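PDB 2QYH: hypothetical conserved protein, GK1056 from Geobacillus kaustophilus, which is of unproven function but is probably a magnesium-dependent phosphatase of the haloacid dehalogenase type. Local coordinates for residues F7-G12 against G208-E213; V76-P81 against I192-I197; E186-M191 against L215-T220. All coordinates share one frame; numbering follows the deposited sequence.

Contact 1: F7-G12 against G208-E213; sequences FFDIDG and GLNDIE
The carboxylates of D9 and D211 meet in the buried interior, between the loop after strand 5-8 and the 208-211 turn. The side chains of D9 and D211 cross at about a right angle, their carboxylate planes 69° apart, so D211 does not lie flat on its partner. One oxygen of D211, OD1, rests 3.2 Å from CG of D9. The closest approach is D9 OD2 to D211 OD2, 3.1 Å. No hydrogen bond is made between these two oxygens; what joins the pair is K184, whose NZ forms salt bridges with OD1 of D9 and with OD1 of D211. D9 reaches across because its CG stands anti to the backbone N (chi1 180°).

D211 is held from its own side as well. Its OD2 accepts the backbone N-H of G208 through the anti lone pair, with G208 N to D211 OD2 2.9 Å and the bond at 160°, and also takes the N-H of D207. These backbone donors fix the rotation of a short acid. The turn itself is closed by D211 N to G208 O, 2.7 Å.

An aspartate of a DxDx(T/V) loop at a strand end, facing a second aspartate in the sequence GDGLND beside a lysine, is characteristic of the HAD active site, where such acids commonly bind magnesium.

Contact 2: V76-P81 against I192-I197; sequences VLYKQP and IEKLGI
K194 lies against L77, the two side chains running past each other in opposite directions, helix to edge strand. At the root of the lysine, CB packs 3.6 Å from CD2 of L77 and 4.0 Å from its CG. The next atom, CG, continues along the same methyl, 3.7 Å from CD2 of L77. A bend at chi2 (-63°) then turns the chain off, CD and CE lead away from the leucine, and a second bend at chi4 brings NZ to 4.2 Å from CD2 of the Y78 ring, an oblique approach. Lysine suits this surface position because its aliphatic half can cover a leucine while its charged end continues past it to the Y78 ring.

That one lysine meets two consecutive residues of a strand is consistent with a classic beta bulge: L77 and Y78 both sit opposite V70 of strand 69-72, and both point toward the helix. The helix, for its part, ends here in a Schellman motif, with I197 N bonded to I192 O (2.8 Å) and G196 N to E193 O. G196 is its C-prime residue, with a positive phi that glycine adopts easily.

Within that motif, L195 sends CD2 to 4.4 Å from CD1 of L77, and both leucines also rest on F72. The branched end of L77 thus touches the helix with each of its methyls. Further along the strand, the Y78 hydroxyl donates to OE1 of Q80, 3.0 Å away, an atom that also has a weak bond from Q68.

Contact 3: E186-M191 against L215-T220; sequences EGIRMM and LSFVGT
F217 sets CE1 and CZ of its ring against I188 and R189, two successive residues of helix 184-195. CE1 of F217 lies 4.2 Å from CG2 of I188, a methyl that sits at the edge of the ring and near its plane. CZ of F217 meets the aliphatic root of R189 instead, 3.8 Å from CG and 3.9 Å from CB, in an oblique approach. The same I188 methyl reaches V218, its CG2 4.3 Å from CG1 of the valine. Branched and aromatic residues suit this apolar junction: the flat ring spans the distance between the helices, and I188 offers one methyl to two neighbours.

The torsions explain the reach. F217 has CG anti to its backbone N (chi1 170°), which extends the ring toward the opposing helix. R189 starts out similarly extended, but a bend at chi3 turns its end away, so only the hydrocarbon part serves the contact. The guanidinium is doubtfully placed, being too close to E186 in the model; E193 gives its NE a long, weak ion pair.

Behind F217, the last turn of its helix is tied by S216, whose OG bonds to the backbone oxygens of I212 and E213. V218, the first residue beyond helical geometry, packs on V202 and A204 of strand 202-206. Helix 212-217 is the helix of the beta-alpha-beta crossover between parallel strands 202-206 and 220-223; it meets helix 184-195 through F217 and helix 229-234 through L215.

How the contacts relate
Contact 1 is the buried, polar member of the set, built from acids and a lysine at a probable active site. Contact 3 is partly buried and apolar, and contact 2 is a surface contact in which hydrocarbon carries a charged end. Contact 1 uses the residues just ahead of helix 212-217, contact 3 its C-terminal end; contacts 2 and 3 share helix 184-195, whose start also supplies K184 to contact 1. Packing joins them: F7 rests on I188, M191 and I192, L77 on M191, and I192 on F217. Contacts 1 and 2 also reach the same mixed sheet, at central strand 5-8 and outermost strand 75-79 respectively.

Contact 1: F7-G12 against G208-E213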
ATOM      1  N   PHE D   7      19.970   3.840  -2.813  1.00 28.34           N
ATOM      2  CA  PHE D   7      18.918   2.968  -3.317  1.00 29.34           C
ATOM      3  C   PHE D   7      18.630   1.862  -2.302  1.00 30.34           C
ATOM      4  O   PHE D   7      19.545   1.358  -1.658  1.00 30.34           O
ATOM      5  CB  PHE D   7      19.355   2.358  -4.646  1.00 25.60           C
ATOM      6  CG  PHE D   7      19.321   3.319  -5.787  1.00 24.60           C
ATOM      7  CD1 PHE D   7      18.157   3.494  -6.526  1.00 22.60           C
ATOM      8  CD2 PHE D   7      20.448   4.067  -6.120  1.00 20.60           C
ATOM      9  CE1 PHE D   7      18.118   4.406  -7.587  1.00 22.60           C
ATOM     10  CE2 PHE D   7      20.416   4.978  -7.174  1.00 20.60           C
ATOM     11  CZ  PHE D   7      19.251   5.148  -7.908  1.00 21.60           C
ATOM     12  N   PHE D   8      17.359   1.487  -2.165  1.00 31.65           N
ATOM     13  CA  PHE D   8      16.955   0.455  -1.213  1.00 32.65           C
ATOM     14  C   PHE D   8      16.054  -0.581  -1.851  1.00 33.65           C
ATOM     15  O   PHE D   8      15.136  -0.235  -2.585  1.00 33.65           O
ATOM     16  CB  PHE D   8      16.166   1.067  -0.056  1.00 28.63           C
ATOM     17  CG  PHE D   8      16.937   2.049   0.767  1.00 28.63           C
ATOM     18  CD1 PHE D   8      17.755   1.615   1.808  1.00 28.63           C
ATOM     19  CD2 PHE D   8      16.826   3.417   0.526  1.00 28.63           C
ATOM     20  CE1 PHE D   8      18.450   2.536   2.602  1.00 27.63           C
ATOM     21  CE2 PHE D   8      17.513   4.338   1.307  1.00 28.63           C
ATOM     22  CZ  PHE D   8      18.326   3.901   2.350  1.00 29.63           C
ATOM     23  N   ASP D   9      16.316  -1.853  -1.579  1.00 28.39           N
ATOM     24  CA  ASP D   9      15.448  -2.903  -2.078  1.00 29.39           C
ATOM     25  C   ASP D   9      14.387  -2.916  -0.977  1.00 28.39           C
ATOM     26  O   ASP D   9      14.624  -2.364   0.098  1.00 29.39           O
ATOM     27  CB  ASP D   9      16.188  -4.238  -2.143  1.00 62.61           C
ATOM     28  CG  ASP D   9      15.307  -5.364  -2.650  1.00 64.61           C
ATOM     29  OD1 ASP D   9      14.619  -5.161  -3.678  1.00 66.61           O
ATOM     30  OD2 ASP D   9      15.310  -6.449  -2.023  1.00 69.61           O
ATOM     31  N   ILE D  10      13.231  -3.524  -1.217  1.00 31.17           N
ATOM     32  CA  ILE D  10      12.171  -3.514  -0.212  1.00 31.17           C
ATOM     33  C   ILE D  10      12.240  -4.594   0.883  1.00 31.17           C
ATOM     34  O   ILE D  10      12.633  -4.302   2.023  1.00 30.17           O
ATOM     35  CB  ILE D  10      10.786  -3.542  -0.904  1.00 22.31           C
ATOM     36  CG1 ILE D  10      10.672  -2.350  -1.855  1.00 22.31           C
ATOM     37  CG2 ILE D  10       9.671  -3.451   0.118  1.00 21.31           C
ATOM     38  CD1 ILE D  10       9.504  -2.435  -2.809  1.00 22.31           C
ATOM     39  N   ASP D  11      11.866  -5.829   0.554  1.00 35.24           N
ATOM     40  CA  ASP D  11      11.876  -6.907   1.543  1.00 35.24           C
ATOM     41  C   ASP D  11      13.256  -7.304   2.037  1.00 35.24           C
ATOM     42  O   ASP D  11      14.155  -7.588   1.248  1.00 35.24           O
ATOM     43  CB  ASP D  11      11.185  -8.151   1.000  1.00 50.11           C
ATOM     44  CG  ASP D  11       9.706  -7.955   0.798  1.00 51.11           C
ATOM     45  OD1 ASP D  11       9.109  -7.106   1.495  1.00 54.11           O
ATOM     46  OD2 ASP D  11       9.139  -8.672  -0.050  1.00 54.11           O
ATOM     47  N   GLY D  12      13.407  -7.343   3.357  1.00 31.11           N
ATOM     48  CA  GLY D  12      14.679  -7.705   3.947  1.00 30.11           C
ATOM     49  C   GLY D  12      15.581  -6.502   4.130  1.00 30.11           C
ATOM     50  O   GLY D  12      16.556  -6.567   4.871  1.00 31.11           O
ATOM     51  N   GLY D 208      18.930  -9.759  -0.857  1.00 31.76           N
ATOM     52  CA  GLY D 208      18.823 -10.988  -1.619  1.00 30.76           C
ATOM     53  C   GLY D 208      19.706 -11.076  -2.841  1.00 30.76           C
ATOM     54  O   GLY D 208      20.343 -10.101  -3.253  1.00 30.76           O
ATOM     55  N   LEU D 209      19.726 -12.267  -3.428  1.00 33.78           N
ATOM     56  CA  LEU D 209      20.521 -12.548  -4.615  1.00 33.78           C
ATOM     57  C   LEU D 209      20.164 -11.617  -5.771  1.00 33.78           C
ATOM     58  O   LEU D 209      21.009 -11.310  -6.615  1.00 34.78           O
ATOM     59  CB  LEU D 209      20.308 -13.999  -5.031  1.00 25.39           C
ATOM     60  CG  LEU D 209      20.554 -15.051  -3.941  1.00 26.39           C
ATOM     61  CD1 LEU D 209      20.088 -16.406  -4.440  1.00 25.39           C
ATOM     62  CD2 LEU D 209      22.039 -15.081  -3.562  1.00 25.39           C
ATOM     63  N   ASN D 210      18.915 -11.164  -5.817  1.00 34.26           N
ATOM     64  CA  ASN D 210      18.504 -10.260  -6.887  1.00 34.26           C
ATOM     65  C   ASN D 210      19.106  -8.865  -6.677  1.00 34.26           C
ATOM     66  O   ASN D 210      18.995  -7.986  -7.533  1.00 34.26           O
ATOM     67  CB  ASN D 210      16.973 -10.194  -6.988  1.00 61.63           C
ATOM     68  CG  ASN D 210      16.321  -9.569  -5.774  1.00 62.63           C
ATOM     69  OD1 ASN D 210      16.959  -9.347  -4.747  1.00 62.63           O
ATOM     70  ND2 ASN D 210      15.030  -9.290  -5.886  1.00 65.63           N
ATOM     71  N   ASP D 211      19.770  -8.688  -5.539  1.00 31.14           N
ATOM     72  CA  ASP D 211      20.411  -7.428  -5.217  1.00 31.14           C
ATOM     73  C   ASP D 211      21.905  -7.437  -5.534  1.00 32.14           C
ATOM     74  O   ASP D 211      22.571  -6.403  -5.422  1.00 32.14           O
ATOM     75  CB  ASP D 211      20.225  -7.101  -3.735  1.00 34.50           C
ATOM     76  CG  ASP D 211      18.780  -6.828  -3.374  1.00 34.50           C
ATOM     77  OD1 ASP D 211      18.142  -6.027  -4.088  1.00 35.50           O
ATOM     78  OD2 ASP D 211      18.283  -7.398  -2.377  1.00 32.50           O
ATOM     79  N   ILE D 212      22.434  -8.591  -5.933  1.00 27.49           N
ATOM     80  CA  ILE D 212      23.858  -8.705  -6.219  1.00 27.49           C
ATOM     81  C   ILE D 212      24.387  -7.781  -7.299  1.00 28.49           C
ATOM     82  O   ILE D 212      25.392  -7.097  -7.093  1.00 29.49           O
ATOM     83  CB  ILE D 212      24.247 -10.158  -6.568  1.00 26.57           C
ATOM     84  CG1 ILE D 212      24.213 -11.018  -5.298  1.00 25.57           C
ATOM     85  CG2 ILE D 212      25.630 -10.195  -7.195  1.00 24.57           C
ATOM     86  CD1 ILE D 212      24.446 -12.490  -5.543  1.00 22.57           C
ATOM     87  N   GLU D 213      23.727  -7.751  -8.451  1.00 32.88           N
ATOM     88  CA  GLU D 213      24.191  -6.888  -9.530  1.00 33.88           C
ATOM     89  C   GLU D 213      24.187  -5.432  -9.077  1.00 33.88           C
ATOM     90  O   GLU D 213      25.155  -4.702  -9.286  1.00 34.88           O
ATOM     91  CB  GLU D 213      23.314  -7.053 -10.770  1.00 32.61           C
ATOM     92  CG  GLU D 213      23.734  -6.162 -11.922  1.00 33.61           C
ATOM     93  CD  GLU D 213      22.690  -6.096 -13.012  1.00 34.61           C
ATOM     94  OE1 GLU D 213      21.483  -6.041 -12.670  1.00 38.61           O
ATOM     95  OE2 GLU D 213      23.075  -6.085 -14.203  1.00 36.61           O
TER

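Contact 2: V76-P81 against I192-I197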
ATOM      1  N   VAL D  76       8.357  10.718 -14.323  1.00 25.30           N
ATOM      2  CA  VAL D  76       9.004   9.654 -15.063  1.00 24.30           C
ATOM      3  C   VAL D  76      10.306  10.178 -15.630  1.00 24.30           C
ATOM      4  O   VAL D  76      10.339  11.224 -16.265  1.00 24.30           O
ATOM      5  CB  VAL D  76       8.104   9.143 -16.202  1.00 22.59           C
ATOM      6  CG1 VAL D  76       8.829   8.063 -16.992  1.00 22.59           C
ATOM      7  CG2 VAL D  76       6.811   8.587 -15.623  1.00 22.59           C
ATOM      8  N   LEU D  77      11.381   9.437 -15.393  1.00 29.74           N
ATOM      9  CA  LEU D  77      12.708   9.826 -15.841  1.00 29.74           C
ATOM     10  C   LEU D  77      13.145   8.991 -17.027  1.00 29.74           C
ATOM     11  O   LEU D  77      13.885   9.454 -17.891  1.00 29.74           O
ATOM     12  CB  LEU D  77      13.711   9.640 -14.700  1.00 30.67           C
ATOM     13  CG  LEU D  77      15.061  10.306 -14.930  1.00 32.67           C
ATOM     14  CD1 LEU D  77      15.069  11.619 -14.217  1.00 32.67           C
ATOM     15  CD2 LEU D  77      16.181   9.430 -14.412  1.00 34.67           C
ATOM     16  N   TYR D  78      12.686   7.749 -17.053  1.00 31.52           N
ATOM     17  CA  TYR D  78      13.027   6.829 -18.120  1.00 32.52           C
ATOM     18  C   TYR D  78      12.012   5.704 -18.167  1.00 33.52           C
ATOM     19  O   TYR D  78      11.574   5.215 -17.127  1.00 33.52           O
ATOM     20  CB  TYR D  78      14.429   6.259 -17.882  1.00 24.51           C
ATOM     21  CG  TYR D  78      14.792   5.109 -18.788  1.00 23.51           C
ATOM     22  CD1 TYR D  78      14.516   3.792 -18.426  1.00 20.51           C
ATOM     23  CD2 TYR D  78      15.347   5.344 -20.043  1.00 23.51           C
ATOM     24  CE1 TYR D  78      14.782   2.743 -19.299  1.00 22.51           C
ATOM     25  CE2 TYR D  78      15.613   4.304 -20.922  1.00 22.51           C
ATOM     26  CZ  TYR D  78      15.329   3.010 -20.551  1.00 23.51           C
ATOM     27  OH  TYR D  78      15.571   1.990 -21.453  1.00 25.51           O
ATOM     28  N   LYS D  79      11.615   5.304 -19.366  1.00 41.71           N
ATOM     29  CA  LYS D  79      10.672   4.208 -19.492  1.00 43.71           C
ATOM     30  C   LYS D  79      10.875   3.429 -20.777  1.00 43.71           C
ATOM     31  O   LYS D  79      10.966   3.993 -21.862  1.00 44.71           O
ATOM     32  CB  LYS D  79       9.227   4.702 -19.375  1.00 29.20           C
ATOM     33  CG  LYS D  79       8.861   5.890 -20.222  1.00 30.20           C
ATOM     34  CD  LYS D  79       7.419   6.292 -19.957  1.00 33.20           C
ATOM     35  CE  LYS D  79       7.050   7.575 -20.690  1.00 36.20           C
ATOM     36  NZ  LYS D  79       7.240   7.429 -22.161  1.00 39.20           N
ATOM     37  N   GLN D  80      10.965   2.114 -20.625  1.00 39.01           N
ATOM     38  CA  GLN D  80      11.177   1.208 -21.737  1.00 40.01           C
ATOM     39  C   GLN D  80      10.066   0.152 -21.785  1.00 40.01           C
ATOM     40  O   GLN D  80      10.137  -0.871 -21.106  1.00 40.01           O
ATOM     41  CB  GLN D  80      12.532   0.524 -21.575  1.00 52.15           C
ATOM     42  CG  GLN D  80      12.974  -0.319 -22.751  1.00 55.15           C
ATOM     43  CD  GLN D  80      14.073  -1.301 -22.370  1.00 58.15           C
ATOM     44  OE1 GLN D  80      15.013  -0.957 -21.642  1.00 60.15           O
ATOM     45  NE2 GLN D  80      13.963  -2.531 -22.865  1.00 57.15           N
ATOM     46  N   PRO D  81       9.013   0.402 -22.576  1.00 35.39           N
ATOM     47  CA  PRO D  81       7.912  -0.556 -22.688  1.00 35.39           C
ATOM     48  C   PRO D  81       8.404  -1.802 -23.406  1.00 36.39           C
ATOM     49  O   PRO D  81       9.429  -1.769 -24.094  1.00 36.39           O
ATOM     50  CB  PRO D  81       6.885   0.182 -23.547  1.00 25.99           C
ATOM     51  CG  PRO D  81       7.195   1.619 -23.325  1.00 25.99           C
ATOM     52  CD  PRO D  81       8.699   1.651 -23.290  1.00 25.99           C
ATOM     53  N   ILE D 192      21.128   7.645 -12.370  1.00 24.67           N
ATOM     54  CA  ILE D 192      22.300   8.437 -12.017  1.00 24.67           C
ATOM     55  C   ILE D 192      22.949   9.151 -13.194  1.00 24.67           C
ATOM     56  O   ILE D 192      23.616  10.175 -13.017  1.00 24.67           O
ATOM     57  CB  ILE D 192      23.363   7.590 -11.270  1.00 23.93           C
ATOM     58  CG1 ILE D 192      24.000   6.569 -12.214  1.00 22.93           C
ATOM     59  CG2 ILE D 192      22.713   6.890 -10.080  1.00 23.93           C
ATOM     60  CD1 ILE D 192      25.088   5.741 -11.575  1.00 22.93           C
ATOM     61  N   GLU D 193      22.759   8.623 -14.396  1.00 29.56           N
ATOM     62  CA  GLU D 193      23.313   9.258 -15.580  1.00 31.56           C
ATOM     63  C   GLU D 193      22.512  10.529 -15.825  1.00 30.56           C
ATOM     64  O   GLU D 193      23.078  11.602 -16.007  1.00 30.56           O
ATOM     65  CB  GLU D 193      23.205   8.328 -16.780  1.00 57.30           C
ATOM     66  CG  GLU D 193      24.517   7.699 -17.183  1.00 59.30           C
ATOM     67  CD  GLU D 193      24.352   6.660 -18.278  1.00 60.30           C
ATOM     68  OE1 GLU D 193      23.580   6.913 -19.236  1.00 63.30           O
ATOM     69  OE2 GLU D 193      25.004   5.595 -18.181  1.00 65.30           O
ATOM     70  N   LYS D 194      21.189  10.402 -15.802  1.00 34.68           N
ATOM     71  CA  LYS D 194      20.301  11.535 -16.025  1.00 33.68           C
ATOM     72  C   LYS D 194      20.424  12.567 -14.906  1.00 33.68           C
ATOM     73  O   LYS D 194      20.368  13.769 -15.158  1.00 33.68           O
ATOM     74  CB  LYS D 194      18.837  11.077 -16.117  1.00 36.34           C
ATOM     75  CG  LYS D 194      18.509  10.056 -17.203  1.00 37.34           C
ATOM     76  CD  LYS D 194      18.763  10.584 -18.603  1.00 42.34           C
ATOM     77  CE  LYS D 194      18.029   9.753 -19.657  1.00 45.34           C
ATOM     78  NZ  LYS D 194      18.345   8.298 -19.593  1.00 46.34           N
ATOM     79  N   LEU D 195      20.578  12.106 -13.669  1.00 27.33           N
ATOM     80  CA  LEU D 195      20.697  13.027 -12.538  1.00 27.33           C
ATOM     81  C   LEU D 195      22.078  13.671 -12.474  1.00 27.33           C
ATOM     82  O   LEU D 195      22.273  14.682 -11.799  1.00 27.33           O
ATOM     83  CB  LEU D 195      20.405  12.305 -11.216  1.00 31.27           C
ATOM     84  CG  LEU D 195      18.978  11.769 -11.049  1.00 31.27           C
ATOM     85  CD1 LEU D 195      18.820  11.121  -9.684  1.00 28.27           C
ATOM     86  CD2 LEU D 195      17.980  12.912 -11.216  1.00 32.27           C
ATOM     87  N   GLY D 196      23.034  13.080 -13.186  1.00 31.04           N
ATOM     88  CA  GLY D 196      24.381  13.612 -13.190  1.00 31.04           C
ATOM     89  C   GLY D 196      25.111  13.273 -11.910  1.00 31.04           C
ATOM     90  O   GLY D 196      25.884  14.084 -11.395  1.00 30.04           O
ATOM     91  N   ILE D 197      24.867  12.070 -11.393  1.00 28.09           N
ATOM     92  CA  ILE D 197      25.502  11.621 -10.159  1.00 29.09           C
ATOM     93  C   ILE D 197      26.621  10.622 -10.421  1.00 29.09           C
ATOM     94  O   ILE D 197      26.412   9.597 -11.074  1.00 29.09           O
ATOM     95  CB  ILE D 197      24.473  10.970  -9.208  1.00 27.54           C
ATOM     96  CG1 ILE D 197      23.430  12.011  -8.780  1.00 25.54           C
ATOM     97  CG2 ILE D 197      25.187  10.369  -7.982  1.00 27.54           C
ATOM     98  CD1 ILE D 197      22.454  11.502  -7.745  1.00 24.54           C
TER

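Contact 3: E186-M191 against L215-T220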
ATOM      1  N   GLU D 186      20.619  -1.682 -14.066  1.00 35.20           N
ATOM      2  CA  GLU D 186      20.650  -0.939 -15.320  1.00 35.20           C
ATOM      3  C   GLU D 186      19.790   0.311 -15.170  1.00 34.20           C
ATOM      4  O   GLU D 186      20.144   1.386 -15.658  1.00 34.20           O
ATOM      5  CB  GLU D 186      20.113  -1.818 -16.452  1.00 44.10           C
ATOM      6  CG  GLU D 186      20.234  -1.221 -17.844  1.00 48.10           C
ATOM      7  CD  GLU D 186      21.661  -0.840 -18.211  1.00 54.10           C
ATOM      8  OE1 GLU D 186      22.613  -1.442 -17.656  1.00 54.10           O
ATOM      9  OE2 GLU D 186      21.822   0.055 -19.069  1.00 57.10           O
ATOM     10  N   GLY D 187      18.655   0.156 -14.494  1.00 34.51           N
ATOM     11  CA  GLY D 187      17.767   1.280 -14.273  1.00 33.51           C
ATOM     12  C   GLY D 187      18.463   2.297 -13.390  1.00 33.51           C
ATOM     13  O   GLY D 187      18.293   3.502 -13.562  1.00 34.51           O
ATOM     14  N   ILE D 188      19.246   1.796 -12.435  1.00 27.87           N
ATOM     15  CA  ILE D 188      20.003   2.639 -11.522  1.00 26.87           C
ATOM     16  C   ILE D 188      21.074   3.384 -12.300  1.00 27.87           C
ATOM     17  O   ILE D 188      21.431   4.512 -11.957  1.00 27.87           O
ATOM     18  CB  ILE D 188      20.670   1.788 -10.401  1.00 20.86           C
ATOM     19  CG1 ILE D 188      19.601   1.335  -9.406  1.00 19.86           C
ATOM     20  CG2 ILE D 188      21.730   2.588  -9.667  1.00 19.86           C
ATOM     21  CD1 ILE D 188      20.105   0.443  -8.324  1.00 14.86           C
ATOM     22  N   ARG D 189      21.580   2.761 -13.358  1.00 34.27           N
ATOM     23  CA  ARG D 189      22.613   3.399 -14.158  1.00 36.27           C
ATOM     24  C   ARG D 189      22.130   4.671 -14.859  1.00 36.27           C
ATOM     25  O   ARG D 189      22.858   5.660 -14.879  1.00 36.27           O
ATOM     26  CB  ARG D 189      23.193   2.432 -15.184  1.00 46.20           C
ATOM     27  CG  ARG D 189      24.384   3.010 -15.930  1.00 48.20           C
ATOM     28  CD  ARG D 189      25.122   1.933 -16.695  1.00 49.20           C
ATOM     29  NE  ARG D 189      24.985   2.053 -18.143  1.00 57.20           N
ATOM     30  CZ  ARG D 189      23.826   2.111 -18.790  1.00 61.20           C
ATOM     31  NH1 ARG D 189      22.684   2.071 -18.122  1.00 63.20           N
ATOM     32  NH2 ARG D 189      23.807   2.187 -20.113  1.00 62.20           N
HETATM   33  N   MSE D 190      20.927   4.673 -15.435  1.00 36.85           N
HETATM   34  CA  MSE D 190      20.474   5.907 -16.084  1.00 36.85           C
HETATM   35  C   MSE D 190      19.854   6.888 -15.134  1.00 36.85           C
HETATM   36  O   MSE D 190      19.793   8.078 -15.422  1.00 55.95           O
HETATM   37  CB  MSE D 190      19.481   5.664 -17.205  1.00 91.30           C
HETATM   38  CG  MSE D 190      19.021   4.274 -17.354  1.00 91.30           C
HETATM   39 SE   MSE D 190      19.017   3.939 -19.233  1.00 91.30          SE
HETATM   40  CE  MSE D 190      19.959   5.494 -19.906  1.00 91.30           C
HETATM   41  N   MSE D 191      19.353   6.389 -14.015  1.00 28.24           N
HETATM   42  CA  MSE D 191      18.806   7.293 -13.040  1.00 28.24           C
HETATM   43  C   MSE D 191      19.976   8.231 -12.721  1.00 28.24           C
HETATM   44  O   MSE D 191      19.850   9.457 -12.831  1.00 35.80           O
HETATM   45  CB  MSE D 191      18.388   6.541 -11.787  1.00 64.86           C
HETATM   46  CG  MSE D 191      18.238   7.440 -10.581  1.00 64.86           C
HETATM   47 SE   MSE D 191      16.420   7.753 -10.064  1.00 64.86          SE
HETATM   48  CE  MSE D 191      16.035   9.278 -11.166  1.00 64.86           C
ATOM     49  N   LEU D 215      24.298  -4.166  -6.012  1.00 30.22           N
ATOM     50  CA  LEU D 215      25.332  -3.980  -5.001  1.00 29.22           C
ATOM     51  C   LEU D 215      26.755  -3.880  -5.545  1.00 29.22           C
ATOM     52  O   LEU D 215      27.557  -3.079  -5.065  1.00 29.22           O
ATOM     53  CB  LEU D 215      25.252  -5.117  -3.983  1.00 32.71           C
ATOM     54  CG  LEU D 215      24.924  -4.704  -2.555  1.00 33.71           C
ATOM     55  CD1 LEU D 215      23.656  -3.881  -2.540  1.00 32.71           C
ATOM     56  CD2 LEU D 215      24.771  -5.935  -1.695  1.00 33.71           C
ATOM     57  N   SER D 216      27.080  -4.687  -6.546  1.00 38.04           N
ATOM     58  CA  SER D 216      28.426  -4.644  -7.097  1.00 38.04           C
ATOM     59  C   SER D 216      28.590  -3.473  -8.054  1.00 38.04           C
ATOM     60  O   SER D 216      29.701  -2.989  -8.271  1.00 38.04           O
ATOM     61  CB  SER D 216      28.739  -5.943  -7.826  1.00 35.72           C
ATOM     62  OG  SER D 216      27.866  -6.089  -8.923  1.00 37.72           O
ATOM     63  N   PHE D 217      27.484  -3.009  -8.620  1.00 31.92           N
ATOM     64  CA  PHE D 217      27.547  -1.905  -9.561  1.00 31.92           C
ATOM     65  C   PHE D 217      27.744  -0.528  -8.953  1.00 31.92           C
ATOM     66  O   PHE D 217      28.523   0.266  -9.467  1.00 31.92           O
ATOM     67  CB  PHE D 217      26.302  -1.867 -10.442  1.00 26.64           C
ATOM     68  CG  PHE D 217      26.206  -0.629 -11.267  1.00 26.64           C
ATOM     69  CD1 PHE D 217      25.307   0.377 -10.931  1.00 26.64           C
ATOM     70  CD2 PHE D 217      27.060  -0.440 -12.355  1.00 27.64           C
ATOM     71  CE1 PHE D 217      25.255   1.562 -11.661  1.00 27.64           C
ATOM     72  CE2 PHE D 217      27.020   0.739 -13.096  1.00 27.64           C
ATOM     73  CZ  PHE D 217      26.113   1.746 -12.746  1.00 28.64           C
ATOM     74  N   VAL D 218      27.035  -0.237  -7.871  1.00 27.49           N
ATOM     75  CA  VAL D 218      27.141   1.071  -7.246  1.00 27.49           C
ATOM     76  C   VAL D 218      28.472   1.318  -6.558  1.00 27.49           C
ATOM     77  O   VAL D 218      29.233   0.397  -6.303  1.00 27.49           O
ATOM     78  CB  VAL D 218      25.998   1.297  -6.238  1.00 23.38           C
ATOM     79  CG1 VAL D 218      24.663   1.130  -6.951  1.00 21.38           C
ATOM     80  CG2 VAL D 218      26.119   0.335  -5.061  1.00 22.38           C
ATOM     81  N   GLY D 219      28.752   2.577  -6.269  1.00 31.74           N
ATOM     82  CA  GLY D 219      29.999   2.909  -5.615  1.00 31.74           C
ATOM     83  C   GLY D 219      30.175   2.162  -4.309  1.00 32.74           C
ATOM     84  O   GLY D 219      31.221   1.556  -4.066  1.00 32.74           O
ATOM     85  N   THR D 220      29.147   2.196  -3.468  1.00 31.06           N
ATOM     86  CA  THR D 220      29.203   1.532  -2.181  1.00 30.06           C
ATOM     87  C   THR D 220      28.007   0.624  -1.977  1.00 30.06           C
ATOM     88  O   THR D 220      26.900   1.089  -1.710  1.00 31.06           O
ATOM     89  CB  THR D 220      29.251   2.560  -1.057  1.00 27.76           C
ATOM     90  OG1 THR D 220      30.387   3.404  -1.252  1.00 26.76           O
ATOM     91  CG2 THR D 220      29.359   1.879   0.303  1.00 26.76           C
TER